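Local coordinates for toluene, o-xylene monooxygenase oxygenase subunit (Pseudomonas stutzeri, PDB 2INC), which probably serves as a helical subunit of the oxygenase component of a bacterial monooxygenase that hydroxylates toluene and o-xylene, at residues Leu5-Trp8 with Ser9-Gly13; Ser58-His62 with Asp63-Ala67; Glu112-Ala115 with Arg116-Pro120; Glu187-Pro190 with Ala191-Gly194. One frame throughout, in Å; residues are numbered along the deposited sequence.

Contact 1. Residues Leu5-Trp8 with Ser9-Gly13; sequences LKTW and SHLAG
Leu-5 CD1 rests against CA and CB of Ser-9, 3.6 Å from Ser-9 CA, an apolar touch at the mouth of a tight turn. The serine hydroxyl serves another purpose, hydrogen-bonding an acidic side chain on the chain of another protein. His-10 turns back beside Trp-8: CG sits between the backbone N and the carbonyl carbon (chi1 66°), which brings CD2 within 3.5 Å of Trp-8 CB. The imidazole and the indole five-membered ring are nearly parallel, planes at 14°, but slid so far that they hardly overlap. Leu-11 closes a type I beta turn, its N donating to Trp-8 O at 2.9 Å, while its CD1 meets the indole edge 3.9 Å from Trp-8 CD1. Ala-12 offers its CA to Thr-7 CG2 at 3.7 Å. Thr-7 OG1 hydrogen-bonds an aromatic side chain of the other protein's chain; a valine in place of Thr-7 would probably leave that partner without its bond. The turn belongs to the N-terminal loop before helix 20-25, to which Trp-8 NE1 is hydrogen-bonded through Val-23 O, with Pro-18 packed against Thr-7 and Leu-11.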
loop_
_atom_site.group_PDB
_atom_site.type_symbol
_atom_site.label_atom_id
_atom_site.label_comp_id
_atom_site.label_asym_id
_atom_site.label_seq_id
_atom_site.Cartn_x
_atom_site.Cartn_y
_atom_site.Cartn_z
ATOM N N LEU B 5 -13.633 -8.699 24.306
ATOM C CA LEU B 5 -12.478 -9.573 24.517
ATOM C C LEU B 5 -11.280 -8.985 23.780
ATOM O O LEU B 5 -11.438 -8.071 22.968
ATOM C CB LEU B 5 -12.789 -11.010 24.037
ATOM C CG LEU B 5 -13.967 -11.756 24.676
ATOM C CD1 LEU B 5 -14.313 -13.004 23.892
ATOM C CD2 LEU B 5 -13.643 -12.122 26.125
ATOM N N LYS B 6 -10.090 -9.498 24.080
ATOM C CA LYS B 6 -8.849 -9.101 23.418
ATOM C C LYS B 6 -8.609 -9.816 22.085
ATOM O O LYS B 6 -7.725 -9.444 21.351
ATOM C CB LYS B 6 -7.662 -9.472 24.312
ATOM C CG LYS B 6 -7.318 -8.440 25.378
ATOM C CD LYS B 6 -6.166 -8.983 26.273
ATOM C CE LYS B 6 -4.984 -7.979 26.379
ATOM N NZ LYS B 6 -5.449 -6.591 26.762
ATOM N N THR B 7 -9.351 -10.873 21.818
ATOM C CA THR B 7 -9.129 -11.720 20.649
ATOM C C THR B 7 -10.471 -12.362 20.391
ATOM O O THR B 7 -11.426 -12.048 21.108
ATOM C CB THR B 7 -7.996 -12.764 20.893
ATOM O OG1 THR B 7 -7.751 -13.500 19.680
ATOM C CG2 THR B 7 -8.359 -13.741 21.985
ATOM N N TRP B 8 -10.579 -13.240 19.392
ATOM C CA TRP B 8 -11.830 -13.961 19.146
ATOM C C TRP B 8 -12.171 -14.843 20.341
ATOM O O TRP B 8 -11.286 -15.446 20.978
ATOM C CB TRP B 8 -11.737 -14.914 17.960
ATOM C CG TRP B 8 -11.410 -14.333 16.615
ATOM C CD1 TRP B 8 -10.471 -14.815 15.730
ATOM C CD2 TRP B 8 -12.063 -13.249 15.956
ATOM N NE1 TRP B 8 -10.478 -14.077 14.591
ATOM C CE2 TRP B 8 -11.447 -13.109 14.681
ATOM C CE3 TRP B 8 -13.111 -12.380 16.302
ATOM C CZ2 TRP B 8 -11.811 -12.102 13.763
ATOM C CZ3 TRP B 8 -13.493 -11.368 15.377
ATOM C CH2 TRP B 8 -12.841 -11.253 14.115
ATOM N N SER B 9 -13.456 -14.971 20.617
ATOM C CA SER B 9 -13.902 -15.859 21.734
ATOM C C SER B 9 -13.300 -17.282 21.712
ATOM O O SER B 9 -12.959 -17.802 22.767
ATOM C CB SER B 9 -15.420 -15.883 21.858
ATOM O OG SER B 9 -15.998 -16.184 20.589
ATOM N N HIS B 10 -13.100 -17.879 20.530
ATOM C CA HIS B 10 -12.557 -19.232 20.447
ATOM C C HIS B 10 -11.063 -19.313 20.729
ATOM O O HIS B 10 -10.533 -20.414 20.926
ATOM C CB HIS B 10 -12.903 -19.938 19.101
ATOM C CG HIS B 10 -12.259 -19.316 17.895
ATOM N ND1 HIS B 10 -11.152 -19.855 17.266
ATOM C CD2 HIS B 10 -12.596 -18.213 17.181
ATOM C CE1 HIS B 10 -10.805 -19.083 16.247
ATOM N NE2 HIS B 10 -11.674 -18.088 16.162
ATOM N N LEU B 11 -10.387 -18.163 20.743
ATOM C CA LEU B 11 -8.966 -18.085 21.065
ATOM C C LEU B 11 -8.704 -17.440 22.420
ATOM O O LEU B 11 -7.547 -17.293 22.829
ATOM C CB LEU B 11 -8.211 -17.277 19.999
ATOM C CG LEU B 11 -8.325 -17.780 18.554
ATOM C CD1 LEU B 11 -7.718 -16.791 17.625
ATOM C CD2 LEU B 11 -7.657 -19.133 18.419
ATOM N N ALA B 12 -9.757 -17.013 23.098
ATOM C CA ALA B 12 -9.574 -16.299 24.363
ATOM C C ALA B 12 -8.939 -17.262 25.373
ATOM O O ALA B 12 -9.358 -18.406 25.469
ATOM C CB ALA B 12 -10.918 -15.735 24.869
ATOM N N GLY B 13 -7.918 -16.821 26.102
ATOM C CA GLY B 13 -7.106 -17.764 26.905
ATOM C C GLY B 13 -6.168 -18.619 26.035
ATOM O O GLY B 13 -6.301 -19.848 25.968
#

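Contact 2. Residues Ser58-His62 with Asp63-Ala67; sequences SPLKH and DDWNA
The indole of Trp-65 carries His-62 CB on one face, over the centre of the ring system: the methylene stands 3.4 Å from the centroid of the six-membered ring, close to the ring normal, in a clear CH-pi contact. At the edge of the indole, near its plane, comes Leu-60 O, 3.7 Å from Trp-65 CZ2, and Leu-60 CG also reaches this rim, the two side chains crossing at about a right angle. The imidazole of His-62 is inclined to the indole, its plane turned by 41°, so the rings neither stack nor meet edge to face. At its own edge ND1 accepts from Asp-64 N at 3.0 Å, with the donor lying in the ring plane and the N-H pointing almost straight at it (163°). The bend lies in the loop between helix 46-56 and helix 76-99 and leads into a 3-10 turn, in which Ala-67 N bonds Asp-64 O. CG stands anti to the backbone N of His-62 (chi1 -159°), which carries ND1 round to the backbone two residues on. A histidine suits the place because its other nitrogen, NE2, can bond Glu-270 OE1; with ND1 an acceptor, this is consistent with a neutral ring protonated at NE2. A water bridges the loop, donating to Leu-60 O at 2.6 Å and accepting from Trp-65 NE1 at 3.2 Å, thereby satisfying the indole N-H. Trp-65 also meets Trp-208 edge to face and packs on Leu-264 and Met-267 of helix 241-268.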
loop_
_atom_site.group_PDB
_atom_site.type_symbol
_atom_site.label_atom_id
_atom_site.label_comp_id
_atom_site.label_asym_id
_atom_site.label_seq_id
_atom_site.Cartn_x
_atom_site.Cartn_y
_atom_site.Cartn_z
ATOM N N SER B 58 -14.498 -41.099 8.743
ATOM C CA SER B 58 -13.155 -41.541 8.397
ATOM C C SER B 58 -12.582 -42.270 9.610
ATOM O O SER B 58 -12.773 -41.817 10.740
ATOM C CB SER B 58 -12.255 -40.363 8.044
ATOM O OG SER B 58 -10.951 -40.813 7.723
ATOM N N PRO B 59 -11.891 -43.407 9.376
ATOM C CA PRO B 59 -11.170 -44.067 10.488
ATOM C C PRO B 59 -10.016 -43.273 11.076
ATOM O O PRO B 59 -9.529 -43.617 12.167
ATOM C CB PRO B 59 -10.639 -45.362 9.856
ATOM C CG PRO B 59 -10.690 -45.130 8.378
ATOM C CD PRO B 59 -11.801 -44.162 8.117
ATOM N N LEU B 60 -9.529 -42.252 10.358
ATOM C CA LEU B 60 -8.528 -41.344 10.934
ATOM C C LEU B 60 -9.205 -40.345 11.881
ATOM O O LEU B 60 -9.913 -39.441 11.442
ATOM C CB LEU B 60 -7.789 -40.601 9.819
ATOM C CG LEU B 60 -6.553 -39.815 10.250
ATOM C CD1 LEU B 60 -5.419 -40.791 10.629
ATOM C CD2 LEU B 60 -6.079 -38.904 9.082
ATOM N N LYS B 61 -8.955 -40.474 13.180
ATOM C CA LYS B 61 -9.787 -39.799 14.166
ATOM C C LYS B 61 -9.030 -38.837 15.045
ATOM O O LYS B 61 -7.881 -39.064 15.342
ATOM C CB LYS B 61 -10.537 -40.826 15.024
ATOM C CG LYS B 61 -11.683 -41.482 14.291
ATOM C CD LYS B 61 -12.191 -42.641 15.101
ATOM C CE LYS B 61 -12.856 -43.650 14.208
ATOM N NZ LYS B 61 -13.329 -44.787 15.037
ATOM N N HIS B 62 -9.688 -37.739 15.436
ATOM C CA HIS B 62 -9.150 -36.821 16.442
ATOM C C HIS B 62 -10.322 -36.076 17.063
ATOM O O HIS B 62 -11.325 -35.853 16.390
ATOM C CB HIS B 62 -8.172 -35.843 15.812
ATOM C CG HIS B 62 -7.220 -35.229 16.779
ATOM N ND1 HIS B 62 -7.591 -34.234 17.656
ATOM C CD2 HIS B 62 -5.914 -35.467 17.017
ATOM C CE1 HIS B 62 -6.549 -33.871 18.382
ATOM N NE2 HIS B 62 -5.517 -34.603 18.013
ATOM N N ASP B 63 -10.247 -35.695 18.327
ATOM C CA ASP B 63 -11.416 -35.005 18.904
ATOM C C ASP B 63 -11.387 -33.522 18.629
ATOM O O ASP B 63 -12.362 -32.851 18.889
ATOM C CB ASP B 63 -11.534 -35.142 20.429
ATOM C CG ASP B 63 -11.558 -36.569 20.916
ATOM O OD1 ASP B 63 -11.214 -36.770 22.120
ATOM O OD2 ASP B 63 -11.927 -37.485 20.153
ATOM N N ASP B 64 -10.246 -32.990 18.186
ATOM C CA ASP B 64 -10.150 -31.547 17.888
ATOM C C ASP B 64 -9.273 -31.249 16.685
ATOM O O ASP B 64 -8.179 -30.741 16.836
ATOM C CB ASP B 64 -9.594 -30.804 19.087
ATOM C CG ASP B 64 -9.792 -29.294 18.980
ATOM O OD1 ASP B 64 -10.617 -28.811 18.130
ATOM O OD2 ASP B 64 -9.139 -28.584 19.769
ATOM N N TRP B 65 -9.755 -31.551 15.482
ATOM C CA TRP B 65 -8.926 -31.315 14.300
ATOM C C TRP B 65 -8.670 -29.834 14.101
ATOM O O TRP B 65 -7.703 -29.446 13.433
ATOM C CB TRP B 65 -9.611 -31.849 13.052
ATOM C CG TRP B 65 -9.530 -33.362 12.886
ATOM C CD1 TRP B 65 -10.578 -34.231 12.814
ATOM C CD2 TRP B 65 -8.340 -34.150 12.746
ATOM N NE1 TRP B 65 -10.123 -35.524 12.644
ATOM C CE2 TRP B 65 -8.754 -35.503 12.581
ATOM C CE3 TRP B 65 -6.965 -33.850 12.736
ATOM C CZ2 TRP B 65 -7.856 -36.547 12.437
ATOM C CZ3 TRP B 65 -6.056 -34.910 12.585
ATOM C CH2 TRP B 65 -6.523 -36.247 12.444
ATOM N N ASN B 66 -9.527 -28.993 14.668
ATOM C CA ASN B 66 -9.255 -27.534 14.660
ATOM C C ASN B 66 -7.987 -27.053 15.351
ATOM O O ASN B 66 -7.555 -25.933 15.069
ATOM C CB ASN B 66 -10.441 -26.687 15.133
ATOM C CG ASN B 66 -11.534 -26.493 14.024
ATOM O OD1 ASN B 66 -11.273 -26.064 12.884
ATOM N ND2 ASN B 66 -12.755 -26.759 14.408
ATOM N N ALA B 67 -7.408 -27.879 16.243
ATOM C CA ALA B 67 -6.115 -27.582 16.842
ATOM C C ALA B 67 -4.931 -27.630 15.854
ATOM O O ALA B 67 -3.857 -27.156 16.172
ATOM C CB ALA B 67 -5.824 -28.496 18.031
HETATM O O HOH W 1 -11.813 -37.691 10.976
#

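Contact 3. Residues Glu112-Ala115 with Arg116-Pro120; sequences ETLA and RFYTP
Thr-113 and Phe-117, one helical turn apart, cross obliquely: the methyl CG2 of the threonine comes 3.7 Å from CD2 of the phenyl ring. That methyl is anti to the backbone N while OG1, lying beside it (chi1 -56°), bonds back to Glu-109 O, so a beta-branched residue can serve the helix and the ring at once. Thr-113 O also reaches the ring edge, near its plane, and takes the N-H of Phe-117 at 2.8 Å. Leu-114 and Tyr-118 instead run side by side and point the same way, with Leu-114 CD2 3.8 Å from Tyr-118 CB. Both are buried, and each packs on Leu-243 of helix 241-268. Two backbone donors grip Leu-114 O from opposite faces of its plane: Tyr-118 N at 2.8 Å and Thr-119 N at 3.1 Å. Beyond them Pro-120, which has no N-H to give, sets its CD 3.2 Å from Ala-115 O, while Thr-119 OG1 is hydrogen-bonded to Glu-182 OE1. The five-residue bond from Thr-119 N to Leu-114 O is that of a pi-turn, lying between the bodies of helices 108-117 and 121-138 in this mainly helical subunit, whose family belongs to the ferritin clan.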
loop_
_atom_site.group_PDB
_atom_site.type_symbol
_atom_site.label_atom_id
_atom_site.label_comp_id
_atom_site.label_asym_id
_atom_site.label_seq_id
_atom_site.Cartn_x
_atom_site.Cartn_y
_atom_site.Cartn_z
ATOM N N GLU B 112 14.431 -34.994 -27.479
ATOM C CA GLU B 112 13.510 -36.129 -27.478
ATOM C C GLU B 112 13.182 -36.667 -26.085
ATOM O O GLU B 112 12.055 -37.094 -25.852
ATOM C CB GLU B 112 14.050 -37.226 -28.393
ATOM C CG GLU B 112 13.833 -36.787 -29.852
ATOM C CD GLU B 112 14.465 -37.727 -30.867
ATOM O OE1 GLU B 112 14.154 -37.535 -32.066
ATOM O OE2 GLU B 112 15.246 -38.645 -30.462
ATOM N N THR B 113 14.144 -36.673 -25.169
ATOM C CA THR B 113 13.870 -37.049 -23.788
ATOM C C THR B 113 12.866 -36.085 -23.112
ATOM O O THR B 113 11.999 -36.523 -22.381
ATOM C CB THR B 113 15.160 -37.006 -23.020
ATOM O OG1 THR B 113 16.053 -37.861 -23.718
ATOM C CG2 THR B 113 15.025 -37.459 -21.563
ATOM N N LEU B 114 13.020 -34.788 -23.342
ATOM C CA LEU B 114 12.015 -33.815 -22.905
ATOM C C LEU B 114 10.603 -34.117 -23.416
ATOM O O LEU B 114 9.673 -34.090 -22.630
ATOM C CB LEU B 114 12.401 -32.416 -23.378
ATOM C CG LEU B 114 13.649 -31.861 -22.733
ATOM C CD1 LEU B 114 13.845 -30.457 -23.315
ATOM C CD2 LEU B 114 13.538 -31.791 -21.213
ATOM N N ALA B 115 10.449 -34.439 -24.699
ATOM C CA ALA B 115 9.129 -34.709 -25.239
ATOM C C ALA B 115 8.472 -35.896 -24.541
ATOM O O ALA B 115 7.241 -35.884 -24.318
ATOM C CB ALA B 115 9.198 -34.939 -26.759
ATOM N N ARG B 116 9.275 -36.890 -24.150
ATOM C CA ARG B 116 8.743 -38.112 -23.566
ATOM C C ARG B 116 8.542 -38.007 -22.093
ATOM O O ARG B 116 7.505 -38.465 -21.582
ATOM C CB ARG B 116 9.700 -39.292 -23.817
ATOM C CG ARG B 116 9.139 -40.649 -23.370
ATOM C CD ARG B 116 9.906 -41.794 -24.000
ATOM N NE ARG B 116 9.275 -43.043 -23.546
ATOM C CZ ARG B 116 9.895 -44.191 -23.354
ATOM N NH1 ARG B 116 11.217 -44.300 -23.584
ATOM N NH2 ARG B 116 9.177 -45.236 -22.934
ATOM N N PHE B 117 9.562 -37.461 -21.408
ATOM C CA PHE B 117 9.607 -37.476 -19.952
ATOM C C PHE B 117 9.305 -36.170 -19.247
ATOM O O PHE B 117 9.066 -36.193 -18.023
ATOM C CB PHE B 117 10.989 -37.903 -19.488
ATOM C CG PHE B 117 11.322 -39.324 -19.847
ATOM C CD1 PHE B 117 10.813 -40.376 -19.093
ATOM C CD2 PHE B 117 12.098 -39.612 -20.981
ATOM C CE1 PHE B 117 11.119 -41.711 -19.429
ATOM C CE2 PHE B 117 12.406 -40.941 -21.324
ATOM C CZ PHE B 117 11.923 -41.998 -20.518
ATOM N N TYR B 118 9.347 -35.058 -19.980
ATOM C CA TYR B 118 9.065 -33.754 -19.342
ATOM C C TYR B 118 7.708 -33.142 -19.664
ATOM O O TYR B 118 6.868 -32.971 -18.782
ATOM C CB TYR B 118 10.242 -32.777 -19.607
ATOM C CG TYR B 118 9.929 -31.380 -19.081
ATOM C CD1 TYR B 118 9.703 -30.318 -19.951
ATOM C CD2 TYR B 118 9.828 -31.159 -17.726
ATOM C CE1 TYR B 118 9.394 -29.046 -19.479
ATOM C CE2 TYR B 118 9.502 -29.885 -17.237
ATOM C CZ TYR B 118 9.305 -28.849 -18.122
ATOM O OH TYR B 118 9.008 -27.590 -17.636
ATOM N N THR B 119 7.445 -32.837 -20.926
ATOM C CA THR B 119 6.237 -32.120 -21.214
ATOM C C THR B 119 4.901 -32.830 -20.858
ATOM O O THR B 119 3.922 -32.123 -20.505
ATOM C CB THR B 119 6.250 -31.517 -22.603
ATOM O OG1 THR B 119 6.376 -32.562 -23.524
ATOM C CG2 THR B 119 7.485 -30.567 -22.745
ATOM N N PRO B 120 4.828 -34.188 -20.940
ATOM C CA PRO B 120 3.572 -34.822 -20.519
ATOM C C PRO B 120 3.239 -34.663 -19.064
ATOM O O PRO B 120 2.112 -34.935 -18.668
ATOM C CB PRO B 120 3.769 -36.311 -20.830
ATOM C CG PRO B 120 4.829 -36.345 -21.858
ATOM C CD PRO B 120 5.740 -35.187 -21.555
#

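Contact 4. Residues Glu187-Pro190 with Ala191-Gly194; sequences ENDP and AWQG
Gln-193 folds back over the start of its own helix to reach Asp-189: the chain is turned about CB-CG to a nearly eclipsed chi2 of -21°, which folds the amide back and sets NE2 3.0 Å from Asp-189 O. The bond is almost straight, 175° at the hydrogen, and the oxygen lies in the amide plane, although the donor stands well above the plane of the carbonyl. Trp-192 N donates to the same oxygen at 2.9 Å from its opposite face, so two firm bonds hold it. Asp-189 itself is the N-cap of helix 190-202: with CG anti to its backbone N (chi1 -173°), OD2 swings forward to accept from Ala-191 N at 2.7 Å on the anti side of the carboxylate, an Asx turn. Pro-190 fits the first helical position, where no N-H is needed for the helix, and the small methyl of Ala-191 fits against the capping carboxylate, its CB 3.3 Å from OD2. The other carboxylate oxygen, OD1, forms a salt bridge to Arg-116; the nearby guanidinium and the helix start would both be expected to favour the ionised carboxylate. Trp-192 CD1 meets Asp-189 CB at the indole edge, 4.0 Å apart. Gln-193 NE2 also bonds Trp-186 O, and OE1 an aromatic side chain on the chain of another protein; a leucine at Gln-193 would probably leave Asp-189 O short of one donor and that aromatic group without its polar mate.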
loop_
_atom_site.group_PDB
_atom_site.type_symbol
_atom_site.label_atom_id
_atom_site.label_comp_id
_atom_site.label_asym_id
_atom_site.label_seq_id
_atom_site.Cartn_x
_atom_site.Cartn_y
_atom_site.Cartn_z
ATOM N N GLU B 187 -1.296 -41.053 -22.020
ATOM C CA GLU B 187 -2.256 -42.177 -22.097
ATOM C C GLU B 187 -1.705 -43.522 -22.548
ATOM O O GLU B 187 -2.267 -44.542 -22.133
ATOM C CB GLU B 187 -3.412 -41.785 -23.016
ATOM C CG GLU B 187 -4.290 -40.739 -22.358
ATOM C CD GLU B 187 -5.418 -40.298 -23.263
ATOM O OE1 GLU B 187 -5.549 -40.881 -24.326
ATOM O OE2 GLU B 187 -6.159 -39.353 -22.943
ATOM N N ASN B 188 -0.616 -43.541 -23.348
ATOM C CA ASN B 188 -0.121 -44.764 -23.992
ATOM C C ASN B 188 1.314 -45.214 -23.749
ATOM O O ASN B 188 1.657 -46.352 -24.068
ATOM C CB ASN B 188 -0.393 -44.718 -25.516
ATOM C CG ASN B 188 -1.824 -44.418 -25.830
ATOM O OD1 ASN B 188 -2.690 -45.275 -25.633
ATOM N ND2 ASN B 188 -2.105 -43.210 -26.275
ATOM N N ASP B 189 2.179 -44.353 -23.196
ATOM C CA ASP B 189 3.574 -44.721 -23.087
ATOM C C ASP B 189 3.756 -45.532 -21.825
ATOM O O ASP B 189 3.377 -45.052 -20.756
ATOM C CB ASP B 189 4.452 -43.425 -23.014
ATOM C CG ASP B 189 5.946 -43.707 -23.063
ATOM O OD1 ASP B 189 6.659 -42.969 -23.784
ATOM O OD2 ASP B 189 6.450 -44.611 -22.357
ATOM N N PRO B 190 4.396 -46.721 -21.923
ATOM C CA PRO B 190 4.592 -47.547 -20.739
ATOM C C PRO B 190 5.228 -46.753 -19.620
ATOM O O PRO B 190 4.926 -47.068 -18.444
ATOM C CB PRO B 190 5.605 -48.617 -21.178
ATOM C CG PRO B 190 5.540 -48.604 -22.717
ATOM C CD PRO B 190 4.958 -47.333 -23.151
ATOM N N ALA B 191 6.107 -45.770 -19.950
ATOM C CA ALA B 191 6.850 -45.049 -18.887
ATOM C C ALA B 191 5.902 -44.308 -17.965
ATOM O O ALA B 191 6.243 -44.091 -16.784
ATOM C CB ALA B 191 7.856 -44.058 -19.452
ATOM N N TRP B 192 4.729 -43.942 -18.478
ATOM C CA TRP B 192 3.775 -43.141 -17.662
ATOM C C TRP B 192 2.607 -43.932 -17.081
ATOM O O TRP B 192 1.805 -43.380 -16.308
ATOM C CB TRP B 192 3.153 -42.057 -18.519
ATOM C CG TRP B 192 4.110 -40.953 -18.809
ATOM C CD1 TRP B 192 4.788 -40.776 -19.972
ATOM C CD2 TRP B 192 4.482 -39.859 -17.944
ATOM N NE1 TRP B 192 5.580 -39.642 -19.900
ATOM C CE2 TRP B 192 5.423 -39.071 -18.659
ATOM C CE3 TRP B 192 4.126 -39.474 -16.636
ATOM C CZ2 TRP B 192 5.997 -37.901 -18.128
ATOM C CZ3 TRP B 192 4.720 -38.299 -16.094
ATOM C CH2 TRP B 192 5.636 -37.528 -16.853
ATOM N N GLN B 193 2.505 -45.208 -17.438
ATOM C CA GLN B 193 1.361 -45.985 -16.995
ATOM C C GLN B 193 1.318 -46.312 -15.486
ATOM O O GLN B 193 0.227 -46.398 -14.924
ATOM C CB GLN B 193 1.178 -47.215 -17.881
ATOM C CG GLN B 193 0.620 -46.934 -19.315
ATOM C CD GLN B 193 -0.108 -45.620 -19.398
ATOM O OE1 GLN B 193 -1.292 -45.530 -18.993
ATOM N NE2 GLN B 193 0.577 -44.558 -19.908
ATOM N N GLY B 194 2.462 -46.511 -14.842
ATOM C CA GLY B 194 2.526 -46.626 -13.374
ATOM C C GLY B 194 1.922 -45.379 -12.783
ATOM O O GLY B 194 0.963 -45.475 -12.037
#

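Contacts 3 and 4 touch: their centres lie about 12 Å apart, and the Arg-116 NE to Asp-189 OD1 bridge, 2.6 Å long, joins helix 108-117 to the N-cap of helix 190-202. Arg-116 O probably takes a hydrogen bond from Trp-192 NE1 beside it. Contacts 1 and 2 share the other end of the subunit without touching, nearest atoms about 7 Å apart, while the centres of contacts 1 and 3 are about 54 Å apart and those of contacts 2 and 3 about 42 Å. Contacts 1 and 4 both reach the chain of another protein. None of the four includes a metal or substrate; in related hydroxylases the diiron centre lies in the larger subunit.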